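Side-chain contacts in putative TetR-family transcriptional regulator (Syntrophomonas wolfei subsp. wolfei, PDB 3LWJ), which probably binds DNA through an N-terminal helix-turn-helix domain and regulates transcription, as other members of the TetR family do: residues Q15-C20 against E57-N62; L24-G29 against L106-S111; K83-R88 against I139-K144. All blocks are in the same frame, centred on the assembly; numbering follows the deposited sequence. Where two conformers were deposited one is given.

Contact 1: Q15-C20 against E57-N62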
ATOM      1  N   GLN A  15      13.468 -23.755  10.873  1.00 33.35           N
ATOM      2  CA  GLN A  15      12.008 -23.665  10.865  1.00 34.56           C
ATOM      3  C   GLN A  15      11.387 -23.443  12.246  1.00 34.66           C
ATOM      4  O   GLN A  15      10.401 -22.705  12.377  1.00 35.78           O
ATOM      5  CB  GLN A  15      11.373 -24.933  10.264  1.00 35.76           C
ATOM      6  CG  GLN A  15       9.873 -24.756   9.961  1.00 36.35           C
ATOM      7  CD  GLN A  15       9.641 -23.607   9.027  1.00 42.68           C
ATOM      8  OE1 GLN A  15      10.281 -23.530   7.982  1.00 48.79           O
ATOM      9  NE2 GLN A  15       8.764 -22.672   9.410  1.00 41.75           N
ATOM     10  N   LYS A  16      11.902 -24.115  13.267  1.00 32.76           N
ATOM     11  CA  LYS A  16      11.328 -23.918  14.584  1.00 31.34           C
ATOM     12  C   LYS A  16      11.499 -22.458  14.990  1.00 29.16           C
ATOM     13  O   LYS A  16      10.576 -21.870  15.542  1.00 29.90           O
ATOM     14  CB  LYS A  16      11.956 -24.829  15.644  1.00 33.57           C
ATOM     15  CG  LYS A  16      11.061 -24.942  16.883  1.00 36.56           C
ATOM     16  CD  LYS A  16      11.721 -25.640  18.054  1.00 41.93           C
ATOM     17  CE  LYS A  16      10.743 -25.734  19.227  1.00 41.76           C
ATOM     18  NZ  LYS A  16      11.430 -25.960  20.527  1.00 44.55           N
ATOM     19  N   ILE A  17      12.676 -21.883  14.733  1.00 28.04           N
ATOM     20  CA  ILE A  17      12.957 -20.494  15.168  1.00 29.23           C
ATOM     21  C   ILE A  17      12.016 -19.512  14.425  1.00 28.54           C
ATOM     22  O   ILE A  17      11.462 -18.599  15.037  1.00 27.53           O
ATOM     23  CB  ILE A  17      14.455 -20.089  15.011  1.00 28.11           C
ATOM     24  CG1 ILE A  17      15.380 -20.997  15.834  1.00 27.35           C
ATOM     25  CG2 ILE A  17      14.684 -18.662  15.471  1.00 28.35           C
ATOM     26  CD1 ILE A  17      16.847 -20.968  15.361  1.00 24.21           C
ATOM     27  N   LEU A  18      11.817 -19.745  13.126  1.00 29.69           N
ATOM     28  CA  LEU A  18      10.914 -18.929  12.299  1.00 31.76           C
ATOM     29  C   LEU A  18       9.445 -19.015  12.738  1.00 32.52           C
ATOM     30  O   LEU A  18       8.773 -17.994  12.816  1.00 32.78           O
ATOM     31  CB  LEU A  18      11.059 -19.290  10.813  1.00 31.53           C
ATOM     32  CG  LEU A  18      12.448 -19.083  10.190  1.00 31.40           C
ATOM     33  CD1 LEU A  18      12.467 -19.558   8.740  1.00 29.24           C
ATOM     34  CD2 LEU A  18      12.928 -17.623  10.298  1.00 30.65           C
ATOM     35  N   THR A  19       8.941 -20.210  13.043  1.00 34.86           N
ATOM     36  CA  THR A  19       7.535 -20.343  13.470  1.00 34.98           C
ATOM     37  C   THR A  19       7.315 -19.623  14.798  1.00 34.30           C
ATOM     38  O   THR A  19       6.364 -18.827  14.931  1.00 32.36           O
ATOM     39  CB  THR A  19       7.079 -21.823  13.611  1.00 37.21           C
ATOM     40  OG1 THR A  19       7.602 -22.590  12.524  1.00 39.22           O
ATOM     41  CG2 THR A  19       5.549 -21.914  13.597  1.00 33.77           C
ATOM     42  N   CYS A  20       8.206 -19.881  15.760  1.00 31.90           N
ATOM     43  CA  CYS A  20       8.147 -19.217  17.080  1.00 33.21           C
ATOM     44  C   CYS A  20       8.239 -17.687  16.992  1.00 30.25           C
ATOM     45  O   CYS A  20       7.567 -16.974  17.739  1.00 26.30           O
ATOM     46  CB  CYS A  20       9.266 -19.717  18.010  1.00 34.16           C
ATOM     47  SG  CYS A  20       9.144 -21.459  18.471  1.00 43.07           S
ATOM     48  N   GLU A  57      15.848  -8.770  12.565  1.00 22.27           N
ATOM     49  CA  GLU A  57      15.770  -8.393  11.178  1.00 22.18           C
ATOM     50  C   GLU A  57      16.280  -9.519  10.283  1.00 25.32           C
ATOM     51  O   GLU A  57      15.805  -9.681   9.161  1.00 24.27           O
ATOM     52  CB  GLU A  57      16.533  -7.096  10.917  1.00 23.05           C
ATOM     53  CG  GLU A  57      15.791  -5.862  11.418  1.00 22.42           C
ATOM     54  CD  GLU A  57      15.668  -5.820  12.941  1.00 23.27           C
ATOM     55  OE1 GLU A  57      16.698  -6.005  13.625  1.00 30.17           O
ATOM     56  OE2 GLU A  57      14.543  -5.625  13.467  1.00 21.53           O
ATOM     57  N   ASP A  58      17.251 -10.288  10.766  1.00 25.16           N
ATOM     58  CA  ASP A  58      17.702 -11.472  10.046  0.50 25.78           C
ATOM     59  C   ASP A  58      16.547 -12.470   9.963  1.00 26.02           C
ATOM     60  O   ASP A  58      16.386 -13.153   8.958  1.00 24.80           O
ATOM     61  CB  ASP A  58      18.928 -12.102  10.725  0.50 27.17           C
ATOM     62  CG  ASP A  58      20.212 -11.314  10.465  0.50 28.69           C
ATOM     63  OD1 ASP A  58      20.438 -10.892   9.312  0.50 33.13           O
ATOM     64  OD2 ASP A  58      21.004 -11.129  11.409  0.50 37.70           O
ATOM     65  N   ILE A  59      15.737 -12.543  11.024  1.00 24.18           N
ATOM     66  CA  ILE A  59      14.608 -13.486  11.030  1.00 26.66           C
ATOM     67  C   ILE A  59      13.534 -13.039  10.020  1.00 26.59           C
ATOM     68  O   ILE A  59      13.095 -13.835   9.182  1.00 23.51           O
ATOM     69  CB  ILE A  59      14.023 -13.714  12.447  1.00 25.95           C
ATOM     70  CG1 ILE A  59      14.990 -14.582  13.264  1.00 25.75           C
ATOM     71  CG2 ILE A  59      12.679 -14.415  12.363  1.00 21.78           C
ATOM     72  CD1 ILE A  59      14.797 -14.519  14.735  1.00 22.47           C
ATOM     73  N   LEU A  60      13.189 -11.751  10.059  1.00 25.78           N
ATOM     74  CA  LEU A  60      12.233 -11.166   9.141  1.00 26.14           C
ATOM     75  C   LEU A  60      12.702 -11.373   7.693  1.00 27.69           C
ATOM     76  O   LEU A  60      11.903 -11.810   6.879  1.00 28.21           O
ATOM     77  CB  LEU A  60      11.995  -9.670   9.478  1.00 26.66           C
ATOM     78  CG  LEU A  60      10.927  -8.919   8.665  1.00 31.19           C
ATOM     79  CD1 LEU A  60       9.571  -9.550   8.868  1.00 23.84           C
ATOM     80  CD2 LEU A  60      10.849  -7.404   8.942  1.00 18.81           C
ATOM     81  N   LYS A  61      13.979 -11.091   7.364  1.00 26.50           N
ATOM     82  CA  LYS A  61      14.472 -11.318   5.973  1.00 28.03           C
ATOM     83  C   LYS A  61      14.275 -12.769   5.538  1.00 25.33           C
ATOM     84  O   LYS A  61      13.918 -13.046   4.387  1.00 26.35           O
ATOM     85  CB  LYS A  61      15.972 -10.950   5.767  1.00 27.95           C
ATOM     86  CG  LYS A  61      16.302  -9.427   5.703  1.00 39.11           C
ATOM     87  CD  LYS A  61      17.818  -9.134   5.403  1.00 45.19           C
ATOM     88  CE  LYS A  61      18.399  -7.893   6.174  1.00 46.70           C
ATOM     89  NZ  LYS A  61      18.391  -6.518   5.475  1.00 38.52           N
ATOM     90  N   ASN A  62      14.565 -13.688   6.455  1.00 25.95           N
ATOM     91  CA  ASN A  62      14.455 -15.114   6.178  0.50 24.11           C
ATOM     92  C   ASN A  62      12.979 -15.552   5.997  1.00 24.40           C
ATOM     93  O   ASN A  62      12.672 -16.333   5.106  1.00 23.65           O
ATOM     94  CB  ASN A  62      15.196 -15.937   7.243  0.50 24.66           C
ATOM     95  CG  ASN A  62      16.729 -15.999   7.005  0.50 22.94           C
ATOM     96  OD1 ASN A  62      17.240 -17.008   6.547  0.50 16.82           O
ATOM     97  ND2 ASN A  62      17.448 -14.911   7.311  0.50 20.96           N
TER
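The carbonyl O of D58 is gripped twice by N62, the residue whose CB rests against L18 of the facing helix. The backbone N of N62 makes the ordinary helical bond to it, and ND2 of the side chain adds a second bond of 2.6 Å from the opposite face of the carbonyl plane. Both residues were modelled in two conformers, so this short side-chain bond is tentative, holding for one copy only. An asparagine suits this margin of the contact: its CB serves as an apolar surface, 4.2 Å from L18 CD2, while its amide folds back on its own helix.

The centre is made by aliphatic side chains. L18 and I59 run past each other in opposite directions, bringing L18 CD2 to 3.8 Å from I59 CG2; the same methyl lies 4.0 Å from I59 O. The beta-branch of I59 lets it serve two neighbours. With CG1 anti to the carbonyl carbon (chi1 -73°), CG2 is placed for L18, while CD1 at the end of the other branch meets I17 CG2 at 4.2 Å. No hydrogen bond crosses between the helices, whose local axes are 10.4 Å apart and cross at -100°, so nearly perpendicular helices are joined here by methyl packing.

F53 touches all four of these side chains, and I38 and F49 add to the packing around I17 and I59. Helix 10-28 and the start of helix 56-79 thus close around helices 35-42 and 46-52, the predicted helix-turn-helix, in the small helical core characteristic of TetR-family DNA-binding domains.

Contact 2: L24-G29 against L106-S111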
ATOM      1  N   LEU A  24       5.379 -14.991  18.178  1.00 25.78           N
ATOM      2  CA  LEU A  24       5.682 -13.905  19.121  1.00 25.24           C
ATOM      3  C   LEU A  24       5.427 -12.505  18.497  1.00 26.16           C
ATOM      4  O   LEU A  24       4.953 -11.571  19.178  1.00 24.11           O
ATOM      5  CB  LEU A  24       7.133 -14.012  19.637  1.00 26.43           C
ATOM      6  CG  LEU A  24       7.468 -15.020  20.746  1.00 25.92           C
ATOM      7  CD1 LEU A  24       8.980 -15.184  20.833  1.00 26.19           C
ATOM      8  CD2 LEU A  24       6.919 -14.579  22.103  1.00 27.50           C
ATOM      9  N   PHE A  25       5.738 -12.358  17.208  1.00 26.55           N
ATOM     10  CA  PHE A  25       5.487 -11.105  16.505  1.00 28.12           C
ATOM     11  C   PHE A  25       3.972 -10.793  16.523  1.00 27.50           C
ATOM     12  O   PHE A  25       3.570  -9.679  16.866  1.00 29.38           O
ATOM     13  CB  PHE A  25       5.994 -11.157  15.039  1.00 29.73           C
ATOM     14  CG  PHE A  25       7.504 -11.233  14.884  1.00 24.24           C
ATOM     15  CD1 PHE A  25       8.362 -10.933  15.911  1.00 21.72           C
ATOM     16  CD2 PHE A  25       8.045 -11.538  13.644  1.00 26.75           C
ATOM     17  CE1 PHE A  25       9.713 -10.996  15.732  1.00 23.59           C
ATOM     18  CE2 PHE A  25       9.403 -11.600  13.459  1.00 24.08           C
ATOM     19  CZ  PHE A  25      10.237 -11.350  14.496  1.00 22.82           C
ATOM     20  N   ILE A  26       3.159 -11.791  16.179  1.00 29.11           N
ATOM     21  CA  ILE A  26       1.687 -11.692  16.243  1.00 30.51           C
ATOM     22  C   ILE A  26       1.171 -11.393  17.661  1.00 32.25           C
ATOM     23  O   ILE A  26       0.305 -10.556  17.841  1.00 32.46           O
ATOM     24  CB  ILE A  26       1.014 -13.011  15.773  1.00 32.30           C
ATOM     25  CG1 ILE A  26       1.215 -13.207  14.273  1.00 33.14           C
ATOM     26  CG2 ILE A  26      -0.481 -13.015  16.139  1.00 26.73           C
ATOM     27  CD1 ILE A  26       0.567 -12.152  13.433  1.00 27.25           C
ATOM     28  N   GLU A  27       1.733 -12.061  18.663  1.00 34.18           N
ATOM     29  CA  GLU A  27       1.223 -11.982  20.040  1.00 33.56           C
ATOM     30  C   GLU A  27       1.635 -10.713  20.805  1.00 34.13           C
ATOM     31  O   GLU A  27       0.822 -10.131  21.535  1.00 34.01           O
ATOM     32  CB  GLU A  27       1.691 -13.208  20.798  1.00 32.91           C
ATOM     33  CG  GLU A  27       1.260 -13.246  22.237  1.00 43.22           C
ATOM     34  CD  GLU A  27       1.924 -14.369  22.998  1.00 50.79           C
ATOM     35  OE1 GLU A  27       1.931 -15.502  22.475  1.00 57.31           O
ATOM     36  OE2 GLU A  27       2.431 -14.114  24.113  1.00 50.39           O
ATOM     37  N   LYS A  28       2.906 -10.316  20.672  1.00 33.95           N
ATOM     38  CA  LYS A  28       3.468  -9.176  21.429  1.00 32.84           C
ATOM     39  C   LYS A  28       3.710  -7.928  20.581  1.00 29.96           C
ATOM     40  O   LYS A  28       3.915  -6.833  21.141  1.00 29.39           O
ATOM     41  CB  LYS A  28       4.815  -9.559  22.072  1.00 34.45           C
ATOM     42  CG  LYS A  28       4.817 -10.813  22.949  1.00 38.03           C
ATOM     43  CD  LYS A  28       6.207 -11.070  23.553  1.00 43.45           C
ATOM     44  CE  LYS A  28       6.780  -9.825  24.248  1.00 46.02           C
ATOM     45  NZ  LYS A  28       7.917 -10.118  25.186  1.00 49.48           N
ATOM     46  N   GLY A  29       3.707  -8.091  19.252  1.00 28.42           N
ATOM     47  CA  GLY A  29       4.144  -7.033  18.324  1.00 28.08           C
ATOM     48  C   GLY A  29       5.647  -7.138  17.983  1.00 27.71           C
ATOM     49  O   GLY A  29       6.476  -7.382  18.864  1.00 26.45           O
ATOM     50  N   LEU A 106       2.028 -14.246   8.670  1.00 23.62           N
ATOM     51  CA  LEU A 106       3.095 -13.489   8.008  1.00 23.86           C
ATOM     52  C   LEU A 106       2.543 -12.347   7.147  1.00 24.76           C
ATOM     53  O   LEU A 106       3.120 -11.245   7.138  1.00 23.26           O
ATOM     54  CB  LEU A 106       3.992 -14.425   7.170  1.00 22.61           C
ATOM     55  CG  LEU A 106       5.162 -13.786   6.410  1.00 23.91           C
ATOM     56  CD1 LEU A 106       6.011 -12.887   7.330  1.00 29.39           C
ATOM     57  CD2 LEU A 106       6.004 -14.830   5.729  1.00 21.47           C
ATOM     58  N   SER A 107       1.456 -12.618   6.415  1.00 24.37           N
ATOM     59  CA  SER A 107       0.752 -11.588   5.651  1.00 23.84           C
ATOM     60  C   SER A 107       0.327 -10.464   6.588  1.00 23.39           C
ATOM     61  O   SER A 107       0.439  -9.293   6.265  1.00 25.25           O
ATOM     62  CB  SER A 107      -0.481 -12.175   4.931  1.00 24.14           C
ATOM     63  OG  SER A 107      -0.124 -13.037   3.824  1.00 18.33           O
ATOM     64  N   GLU A 108      -0.151 -10.812   7.767  1.00 24.00           N
ATOM     65  CA  GLU A 108      -0.479  -9.786   8.751  1.00 24.31           C
ATOM     66  C   GLU A 108       0.744  -8.943   9.148  1.00 24.91           C
ATOM     67  O   GLU A 108       0.683  -7.713   9.086  1.00 22.02           O
ATOM     68  CB  GLU A 108      -1.120 -10.388   9.985  1.00 25.35           C
ATOM     69  CG  GLU A 108      -2.052  -9.400  10.675  1.00 36.71           C
ATOM     70  CD  GLU A 108      -2.637  -9.935  11.984  1.00 36.80           C
ATOM     71  OE1 GLU A 108      -3.100 -11.101  12.018  1.00 29.79           O
ATOM     72  OE2 GLU A 108      -2.605  -9.168  12.972  1.00 32.31           O
ATOM     73  N   ILE A 109       1.849  -9.591   9.549  1.00 21.75           N
ATOM     74  CA  ILE A 109       3.052  -8.854   9.925  1.00 20.20           C
ATOM     75  C   ILE A 109       3.512  -7.967   8.764  1.00 20.96           C
ATOM     76  O   ILE A 109       3.735  -6.792   8.962  1.00 19.86           O
ATOM     77  CB  ILE A 109       4.216  -9.776  10.334  1.00 24.40           C
ATOM     78  CG1 ILE A 109       3.902 -10.549  11.619  1.00 24.30           C
ATOM     79  CG2 ILE A 109       5.547  -8.972  10.506  1.00 15.20           C
ATOM     80  CD1 ILE A 109       3.582  -9.683  12.812  1.00 31.61           C
ATOM     81  N   TYR A 110       3.614  -8.534   7.553  1.00 20.02           N
ATOM     82  CA  TYR A 110       3.938  -7.758   6.336  1.00 21.42           C
ATOM     83  C   TYR A 110       3.070  -6.526   6.173  1.00 23.99           C
ATOM     84  O   TYR A 110       3.560  -5.462   5.767  1.00 27.90           O
ATOM     85  CB  TYR A 110       3.807  -8.676   5.131  1.00 24.32           C
ATOM     86  CG  TYR A 110       3.881  -8.050   3.770  1.00 24.98           C
ATOM     87  CD1 TYR A 110       4.972  -7.246   3.387  1.00 27.68           C
ATOM     88  CD2 TYR A 110       2.886  -8.322   2.815  1.00 35.44           C
ATOM     89  CE1 TYR A 110       5.034  -6.694   2.091  1.00 27.63           C
ATOM     90  CE2 TYR A 110       2.954  -7.784   1.524  1.00 27.60           C
ATOM     91  CZ  TYR A 110       4.043  -6.981   1.177  1.00 32.46           C
ATOM     92  OH  TYR A 110       4.104  -6.453  -0.083  1.00 35.46           O
ATOM     93  N   SER A 111       1.784  -6.675   6.484  1.00 25.18           N
ATOM     94  CA  SER A 111       0.778  -5.623   6.296  1.00 27.07           C
ATOM     95  C   SER A 111       0.751  -4.620   7.421  1.00 27.72           C
ATOM     96  O   SER A 111       0.094  -3.590   7.307  1.00 27.05           O
ATOM     97  CB  SER A 111      -0.629  -6.237   6.182  1.00 27.11           C
ATOM     98  OG  SER A 111      -0.712  -7.125   5.081  1.00 22.19           O
TER
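I109 reaches from helix 104-113 to F25 and I26, near the C-terminal end of helix 10-28, so its side chain joins the TetR-type DNA-binding domain to the helical body of the protein. Its CB directs the chain toward the other helix, and chi1 of -66° sets CG1 anti to the carbonyl carbon. CG1 then stands equally far, 4.1 Å, from F25 CB and I26 CD1. At the tip, CD1 presses closer: it is 3.6 Å from F25 CB and 3.9 Å from I26 CD1. A slim, unbranched end suits this place, because it fits against the root of the phenylalanine rather than against its ring. That ring turns elsewhere, meeting Y30 and the side chain of K56.

The local helix axes cross at 61° and come within 10.1 Å of each other, close enough for short aliphatic chains to span the gap. I26 lies at the exposed margin, where its methyl can bridge between I109 and E108. Just beyond it K28 ends the helix, and at the backbone angles of G29 (phi 92°) a CB would collide with the preceding carbonyl O.

E108 crosses I26 at about a right angle. Its extended chain suits a border between apolar packing and solvent: OE2 forms a salt bridge with R112 NE, while OE1 lies 4.1 Å from I26 CD1, a van der Waals neighbour.

Contact 3: K83-R88 against I139-K144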
ATOM      1  N   LYS A  83       0.033 -22.214 -20.996  1.00 20.42           N
ATOM      2  CA  LYS A  83       0.861 -21.414 -21.894  1.00 23.58           C
ATOM      3  C   LYS A  83       0.174 -20.157 -22.421  1.00 23.40           C
ATOM      4  O   LYS A  83       0.851 -19.257 -22.836  1.00 26.87           O
ATOM      5  CB  LYS A  83       1.413 -22.267 -23.057  1.00 24.80           C
ATOM      6  CG  LYS A  83       2.199 -23.509 -22.608  1.00 33.01           C
ATOM      7  CD  LYS A  83       3.577 -23.157 -22.019  1.00 41.01           C
ATOM      8  CE  LYS A  83       4.151 -24.309 -21.165  1.00 46.38           C
ATOM      9  NZ  LYS A  83       5.387 -23.910 -20.399  1.00 44.40           N
ATOM     10  N   ASP A  84      -1.150 -20.055 -22.366  1.00 26.16           N
ATOM     11  CA  ASP A  84      -1.814 -18.810 -22.754  1.00 26.70           C
ATOM     12  C   ASP A  84      -1.431 -17.677 -21.771  1.00 27.33           C
ATOM     13  O   ASP A  84      -1.610 -17.791 -20.564  1.00 23.83           O
ATOM     14  CB  ASP A  84      -3.336 -19.002 -22.798  1.00 28.20           C
ATOM     15  CG  ASP A  84      -4.049 -17.785 -23.318  1.00 30.43           C
ATOM     16  OD1 ASP A  84      -4.240 -17.704 -24.542  1.00 37.21           O
ATOM     17  OD2 ASP A  84      -4.431 -16.905 -22.513  1.00 36.74           O
ATOM     18  N   LEU A  85      -0.893 -16.579 -22.298  1.00 26.55           N
ATOM     19  CA  LEU A  85      -0.306 -15.576 -21.456  1.00 25.43           C
ATOM     20  C   LEU A  85      -1.335 -14.740 -20.723  1.00 24.01           C
ATOM     21  O   LEU A  85      -1.048 -14.268 -19.621  1.00 23.52           O
ATOM     22  CB  LEU A  85       0.640 -14.688 -22.252  1.00 27.10           C
ATOM     23  CG  LEU A  85       1.799 -15.399 -22.957  1.00 24.94           C
ATOM     24  CD1 LEU A  85       2.651 -14.296 -23.568  1.00 19.72           C
ATOM     25  CD2 LEU A  85       2.641 -16.327 -22.024  1.00 19.81           C
ATOM     26  N   TYR A  86      -2.517 -14.573 -21.314  1.00 24.95           N
ATOM     27  CA  TYR A  86      -3.648 -13.916 -20.666  1.00 25.50           C
ATOM     28  C   TYR A  86      -4.227 -14.758 -19.540  1.00 25.95           C
ATOM     29  O   TYR A  86      -4.561 -14.236 -18.471  1.00 24.49           O
ATOM     30  CB  TYR A  86      -4.791 -13.583 -21.654  1.00 26.71           C
ATOM     31  CG  TYR A  86      -6.001 -13.013 -20.931  1.00 34.82           C
ATOM     32  CD1 TYR A  86      -5.987 -11.707 -20.443  1.00 40.19           C
ATOM     33  CD2 TYR A  86      -7.110 -13.796 -20.652  1.00 44.52           C
ATOM     34  CE1 TYR A  86      -7.064 -11.185 -19.747  1.00 42.39           C
ATOM     35  CE2 TYR A  86      -8.194 -13.278 -19.951  1.00 51.23           C
ATOM     36  CZ  TYR A  86      -8.160 -11.969 -19.512  1.00 49.69           C
ATOM     37  OH  TYR A  86      -9.222 -11.454 -18.817  1.00 59.88           O
ATOM     38  N   GLU A  87      -4.386 -16.057 -19.788  1.00 27.01           N
ATOM     39  CA  GLU A  87      -4.825 -16.956 -18.730  1.00 23.33           C
ATOM     40  C   GLU A  87      -3.864 -16.878 -17.571  1.00 23.33           C
ATOM     41  O   GLU A  87      -4.291 -16.794 -16.406  1.00 24.13           O
ATOM     42  CB  GLU A  87      -4.923 -18.395 -19.222  1.00 26.60           C
ATOM     43  CG  GLU A  87      -5.665 -19.296 -18.264  1.00 22.01           C
ATOM     44  CD  GLU A  87      -7.178 -19.145 -18.333  1.00 32.05           C
ATOM     45  OE1 GLU A  87      -7.728 -18.796 -19.390  1.00 27.50           O
ATOM     46  OE2 GLU A  87      -7.829 -19.400 -17.317  1.00 28.63           O
ATOM     47  N   ARG A  88      -2.568 -16.890 -17.877  1.00 21.96           N
ATOM     48  CA  ARG A  88      -1.537 -16.726 -16.850  1.00 22.03           C
ATOM     49  C   ARG A  88      -1.667 -15.397 -16.066  1.00 23.90           C
ATOM     50  O   ARG A  88      -1.513 -15.358 -14.837  1.00 20.32           O
ATOM     51  CB  ARG A  88      -0.150 -16.761 -17.486  1.00 26.13           C
ATOM     52  CG  ARG A  88       0.312 -18.091 -18.081  1.00 23.01           C
ATOM     53  CD  ARG A  88       1.716 -17.934 -18.611  1.00 22.12           C
ATOM     54  NE  ARG A  88       2.298 -19.194 -19.079  1.00 20.84           N
ATOM     55  CZ  ARG A  88       3.587 -19.362 -19.343  1.00 23.62           C
ATOM     56  NH1 ARG A  88       4.453 -18.365 -19.192  1.00 29.09           N
ATOM     57  NH2 ARG A  88       4.014 -20.536 -19.768  1.00 18.52           N
ATOM     58  N   ILE A 139       5.939  -9.630 -17.492  1.00 24.32           N
ATOM     59  CA  ILE A 139       5.337  -8.631 -18.377  1.00 23.47           C
ATOM     60  C   ILE A 139       6.180  -8.466 -19.659  1.00 25.10           C
ATOM     61  O   ILE A 139       5.642  -8.367 -20.754  1.00 24.72           O
ATOM     62  CB  ILE A 139       5.175  -7.281 -17.683  1.00 23.90           C
ATOM     63  CG1 ILE A 139       4.086  -7.403 -16.595  1.00 26.64           C
ATOM     64  CG2 ILE A 139       4.791  -6.220 -18.704  1.00 18.63           C
ATOM     65  CD1 ILE A 139       4.267  -6.485 -15.417  1.00 29.28           C
ATOM     66  N   GLU A 140       7.497  -8.454 -19.501  1.00 24.16           N
ATOM     67  CA  GLU A 140       8.409  -8.311 -20.623  1.00 25.81           C
ATOM     68  C   GLU A 140       8.200  -9.417 -21.653  1.00 26.97           C
ATOM     69  O   GLU A 140       8.059  -9.146 -22.862  1.00 28.55           O
ATOM     70  CB  GLU A 140       9.844  -8.289 -20.125  1.00 22.73           C
ATOM     71  CG  GLU A 140      10.212  -7.014 -19.410  1.00 32.62           C
ATOM     72  CD  GLU A 140      11.607  -7.104 -18.834  1.00 33.97           C
ATOM     73  OE1 GLU A 140      12.445  -7.681 -19.540  1.00 44.38           O
ATOM     74  OE2 GLU A 140      11.871  -6.654 -17.692  1.00 36.48           O
ATOM     75  N   TYR A 141       8.132 -10.651 -21.158  1.00 26.49           N
ATOM     76  CA  TYR A 141       7.860 -11.805 -21.994  1.00 27.92           C
ATOM     77  C   TYR A 141       6.578 -11.589 -22.806  1.00 29.07           C
ATOM     78  O   TYR A 141       6.563 -11.800 -24.021  1.00 26.98           O
ATOM     79  CB  TYR A 141       7.792 -13.079 -21.140  1.00 26.63           C
ATOM     80  CG  TYR A 141       7.684 -14.356 -21.928  1.00 30.35           C
ATOM     81  CD1 TYR A 141       8.797 -14.902 -22.564  1.00 34.74           C
ATOM     82  CD2 TYR A 141       6.469 -15.030 -22.025  1.00 27.71           C
ATOM     83  CE1 TYR A 141       8.695 -16.104 -23.303  1.00 36.60           C
ATOM     84  CE2 TYR A 141       6.355 -16.216 -22.738  1.00 35.71           C
ATOM     85  CZ  TYR A 141       7.465 -16.742 -23.384  1.00 31.51           C
ATOM     86  OH  TYR A 141       7.322 -17.897 -24.090  1.00 37.37           O
ATOM     87  N   GLY A 142       5.518 -11.123 -22.154  1.00 28.61           N
ATOM     88  CA  GLY A 142       4.248 -10.891 -22.854  1.00 26.71           C
ATOM     89  C   GLY A 142       4.312  -9.815 -23.933  1.00 26.78           C
ATOM     90  O   GLY A 142       3.548  -9.874 -24.919  1.00 25.61           O
ATOM     91  N   ILE A 143       5.193  -8.824 -23.729  1.00 27.02           N
ATOM     92  CA  ILE A 143       5.404  -7.733 -24.688  1.00 27.85           C
ATOM     93  C   ILE A 143       6.097  -8.299 -25.894  1.00 29.38           C
ATOM     94  O   ILE A 143       5.676  -8.059 -27.018  1.00 30.93           O
ATOM     95  CB  ILE A 143       6.274  -6.574 -24.106  1.00 26.56           C
ATOM     96  CG1 ILE A 143       5.511  -5.861 -23.000  1.00 28.82           C
ATOM     97  CG2 ILE A 143       6.653  -5.558 -25.188  1.00 24.83           C
ATOM     98  CD1 ILE A 143       6.351  -4.882 -22.222  1.00 20.20           C
ATOM     99  N   LYS A 144       7.137  -9.079 -25.627  1.00 30.95           N
ATOM    100  CA  LYS A 144       7.902  -9.765 -26.654  1.00 32.99           C
ATOM    101  C   LYS A 144       7.102 -10.764 -27.491  1.00 31.62           C
ATOM    102  O   LYS A 144       7.414 -10.944 -28.672  1.00 26.70           O
ATOM    103  CB  LYS A 144       9.138 -10.437 -26.039  1.00 35.05           C
ATOM    104  CG  LYS A 144      10.256  -9.438 -25.663  1.00 40.47           C
ATOM    105  CD  LYS A 144      11.073  -9.005 -26.914  1.00 50.19           C
ATOM    106  CE  LYS A 144      12.154  -7.961 -26.602  1.00 54.76           C
ATOM    107  NZ  LYS A 144      11.741  -6.577 -26.983  1.00 56.80           N
TER
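Before L85 brings its two methyls to Y141 and G142, the chain passes K83, tied back to the preceding helix, and D84, which caps helix 85-102. K83 sends its NZ to the carbonyl of Y79. D84 is the N-cap: its OD2 accepts from E87 N over 2.9 Å, with an N-H...O angle of 161°, using the lone pair directed away from OD1. An aspartate fits because its short carboxylate can turn back to a backbone N-H of the first turn.

L85 follows and carries the contact; with CG anti to the carbonyl carbon (chi1 -58°), both methyls are carried toward helix 118-144. CD2 comes in at the edge of the Y141 ring, in its plane and 3.8 Å from CE2, while CD1 rests 3.8 Å from G142 CA, where the backbone itself forms the surface. The branched leucine can thus touch ring and backbone at once. This joins the N-terminal end of helix 85-102 to the last turn of helix 118-144, in the all-helical regulatory domain usual for TetR-family proteins. With an alanine here, the ring edge of Y141 would probably lose its aliphatic neighbour and be freer to turn.

Y86 packs on K191 and A194 of helix 179-195 and on L198 of the second subunit. R88 continues along the side nearer helix 118-144; its guanidinium makes a cation-pi contact with Y79, and NE bonds to the carbonyl of E82.

In the fold
Contacts 1 and 2 are neighbours, their centres about 12 Å apart, and share helix 10-28: its middle packs on helix 56-79 and its end on helix 104-113. Contact 3 lies on the opposite side of the chain's centre, its own centre about 35 Å from theirs, and joins helices 85-102 and 118-144. Along the chain, contact 1 closes before contact 3 opens, whereas contact 2 crosses both, its second segment falling between the two segments of contact 3. Contact 1, packed against the predicted helix-turn-helix, belongs to the DNA-binding domain, contact 2 ties that domain to the helical body, and contact 3 lies at the body's far end.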